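Local structure of glutamine amidotransferase domain-containing protein (Streptococcus mutans, 3L7N) at residues A[125-130]-A[166-171]. The protein probably acts as a class I glutamine amidotransferase, freeing ammonia from glutamine for transfer to an acceptor substrate. Numbering follows the deposited sequence.
Sequences KMDSYL and IIKFGP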
loop_
_atom_site.group_PDB
_atom_site.type_symbol
_atom_site.label_atom_id
_atom_site.label_comp_id
_atom_site.label_asym_id
_atom_site.label_seq_id
_atom_site.Cartn_x
_atom_site.Cartn_y
_atom_site.Cartn_z
ATOM N N LYS A 125 6.946 -9.805 14.710
ATOM C CA LYS A 125 8.062 -10.706 14.869
ATOM C C LYS A 125 7.591 -12.142 14.875
ATOM O O LYS A 125 8.362 -13.056 14.771
ATOM C CB LYS A 125 8.775 -10.396 16.165
ATOM C CG LYS A 125 9.831 -9.333 16.091
ATOM C CD LYS A 125 9.706 -8.414 17.261
ATOM C CE LYS A 125 10.930 -7.577 17.466
ATOM N NZ LYS A 125 11.810 -7.967 18.621
ATOM N N MET A 126 6.305 -12.348 14.989
ATOM C CA MET A 126 5.808 -13.693 15.015
ATOM C C MET A 126 5.220 -14.102 13.685
ATOM O O MET A 126 4.892 -15.253 13.492
ATOM C CB MET A 126 4.750 -13.848 16.108
ATOM C CG MET A 126 5.246 -13.842 17.536
ATOM S SD MET A 126 6.590 -14.955 17.871
ATOM C CE MET A 126 5.740 -16.503 17.831
ATOM N N ASP A 127 5.069 -13.153 12.769
ATOM C CA ASP A 127 4.496 -13.462 11.408
ATOM C C ASP A 127 5.475 -14.155 10.477
ATOM O O ASP A 127 6.497 -13.590 10.096
ATOM C CB ASP A 127 3.932 -12.232 10.735
ATOM C CG ASP A 127 2.880 -12.577 9.682
ATOM O OD1 ASP A 127 3.026 -13.601 8.980
ATOM O OD2 ASP A 127 1.908 -11.846 9.568
ATOM N N SER A 128 5.135 -15.379 10.115
ATOM C CA SER A 128 5.874 -16.166 9.159
ATOM C C SER A 128 6.321 -15.402 7.884
ATOM O O SER A 128 7.446 -15.506 7.460
ATOM C CB SER A 128 5.016 -17.315 8.753
ATOM O OG SER A 128 5.802 -18.317 8.225
ATOM N N TYR A 129 5.381 -14.648 7.292
ATOM C CA TYR A 129 5.572 -13.960 5.999
ATOM C C TYR A 129 6.548 -12.776 6.117
ATOM O O TYR A 129 6.962 -12.213 5.131
ATOM C CB TYR A 129 4.175 -13.483 5.435
ATOM C CG TYR A 129 3.147 -14.649 5.239
ATOM C CD1 TYR A 129 3.574 -15.990 5.194
ATOM C CD2 TYR A 129 1.772 -14.390 5.103
ATOM C CE1 TYR A 129 2.671 -17.032 5.005
ATOM C CE2 TYR A 129 0.841 -15.448 4.929
ATOM C CZ TYR A 129 1.301 -16.759 4.868
ATOM O OH TYR A 129 0.396 -17.815 4.672
ATOM N N LEU A 130 6.925 -12.434 7.342
ATOM C CA LEU A 130 7.916 -11.340 7.567
ATOM C C LEU A 130 9.279 -11.837 8.071
ATOM O O LEU A 130 10.107 -11.039 8.475
ATOM C CB LEU A 130 7.364 -10.259 8.531
ATOM C CG LEU A 130 6.028 -9.629 8.171
ATOM C CD1 LEU A 130 5.474 -8.660 9.311
ATOM C CD2 LEU A 130 6.140 -8.917 6.886
ATOM N N ILE A 166 1.942 -1.830 8.900
ATOM C CA ILE A 166 1.588 -3.058 8.275
ATOM C C ILE A 166 0.538 -3.708 9.162
ATOM O O ILE A 166 0.623 -3.597 10.409
ATOM C CB ILE A 166 2.726 -3.951 8.232
ATOM C CG1 ILE A 166 3.834 -3.374 7.350
ATOM C CG2 ILE A 166 2.312 -5.282 7.751
ATOM C CD1 ILE A 166 5.053 -4.304 7.243
ATOM N N ILE A 167 -0.515 -4.303 8.548
ATOM C CA ILE A 167 -1.665 -4.830 9.315
ATOM C C ILE A 167 -2.085 -6.143 8.715
ATOM O O ILE A 167 -2.071 -6.293 7.505
ATOM C CB ILE A 167 -2.854 -3.866 9.315
ATOM C CG1 ILE A 167 -2.492 -2.565 9.964
ATOM C CG2 ILE A 167 -4.135 -4.525 9.995
ATOM C CD1 ILE A 167 -3.636 -1.546 9.887
ATOM N N LYS A 168 -2.385 -7.124 9.551
ATOM C CA LYS A 168 -2.907 -8.325 9.070
ATOM C C LYS A 168 -4.331 -8.373 9.432
ATOM O O LYS A 168 -4.682 -8.490 10.642
ATOM C CB LYS A 168 -2.212 -9.475 9.649
ATOM C CG LYS A 168 -2.812 -10.813 9.218
ATOM C CD LYS A 168 -2.116 -11.973 9.934
ATOM C CE LYS A 168 -2.582 -13.323 9.474
ATOM N NZ LYS A 168 -1.325 -14.242 9.257
ATOM N N PHE A 169 -5.187 -8.247 8.397
ATOM C CA PHE A 169 -6.646 -8.315 8.502
ATOM C C PHE A 169 -7.154 -9.741 8.456
ATOM O O PHE A 169 -8.258 -10.022 8.919
ATOM C CB PHE A 169 -7.279 -7.548 7.345
ATOM C CG PHE A 169 -7.155 -6.077 7.462
ATOM C CD1 PHE A 169 -8.051 -5.352 8.249
ATOM C CD2 PHE A 169 -6.141 -5.393 6.794
ATOM C CE1 PHE A 169 -7.927 -3.935 8.392
ATOM C CE2 PHE A 169 -6.004 -3.982 6.916
ATOM C CZ PHE A 169 -6.902 -3.259 7.719
ATOM N N GLY A 170 -6.410 -10.618 7.804
ATOM C CA GLY A 170 -6.893 -11.956 7.567
ATOM C C GLY A 170 -5.730 -12.858 7.290
ATOM O O GLY A 170 -4.596 -12.395 7.255
ATOM N N PRO A 171 -5.988 -14.171 7.173
ATOM C CA PRO A 171 -4.902 -15.137 7.061
ATOM C C PRO A 171 -4.039 -14.836 5.881
ATOM O O PRO A 171 -2.794 -15.104 5.909
ATOM C CB PRO A 171 -5.615 -16.452 6.839
ATOM C CG PRO A 171 -7.101 -16.193 7.197
ATOM C CD PRO A 171 -7.241 -14.793 7.630
#
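D127 and K168 illustrate how two opposite charges can face each other and still be joined through a third group. The two side chains approach at a slant, and D127 OD2 stands 4.0 Å from K168 NZ, beyond salt-bridge range. The hydroxyl of Y174, on the neighbouring strand 173-176, bridges them by hydrogen bonding to both OD2 and NZ. K168 gets there on an extended chain, with CG anti to the backbone N (chi1 176°) and a bend only at the last torsion; its CD also passes 4.0 Å from D127 OD2. The other carboxylate oxygen is used locally: D127 OD1 accepts from Y129 N at 3.1 Å, an Asx turn in which the N-H arrives on the anti side, 34° out of the carboxylate plane. The turn, backed by the backbone bond from L130 N to D127 O, opens the short 3-10 segment 128-130 in the loop between strands 115-120 and 136-143. That loop meets strand 166-170 of the central mixed sheet at K168 and, past the strand, P171; between these two, F169 and G170 form a classic beta bulge against strand 173-176. At P171 the Y129 ring turns an edge to the backbone, with CE2 3.8 Å from P171 O and the oxygen near the ring plane, while F228, R231 and L232 of helix 219-233 also touch the Y129 side chain.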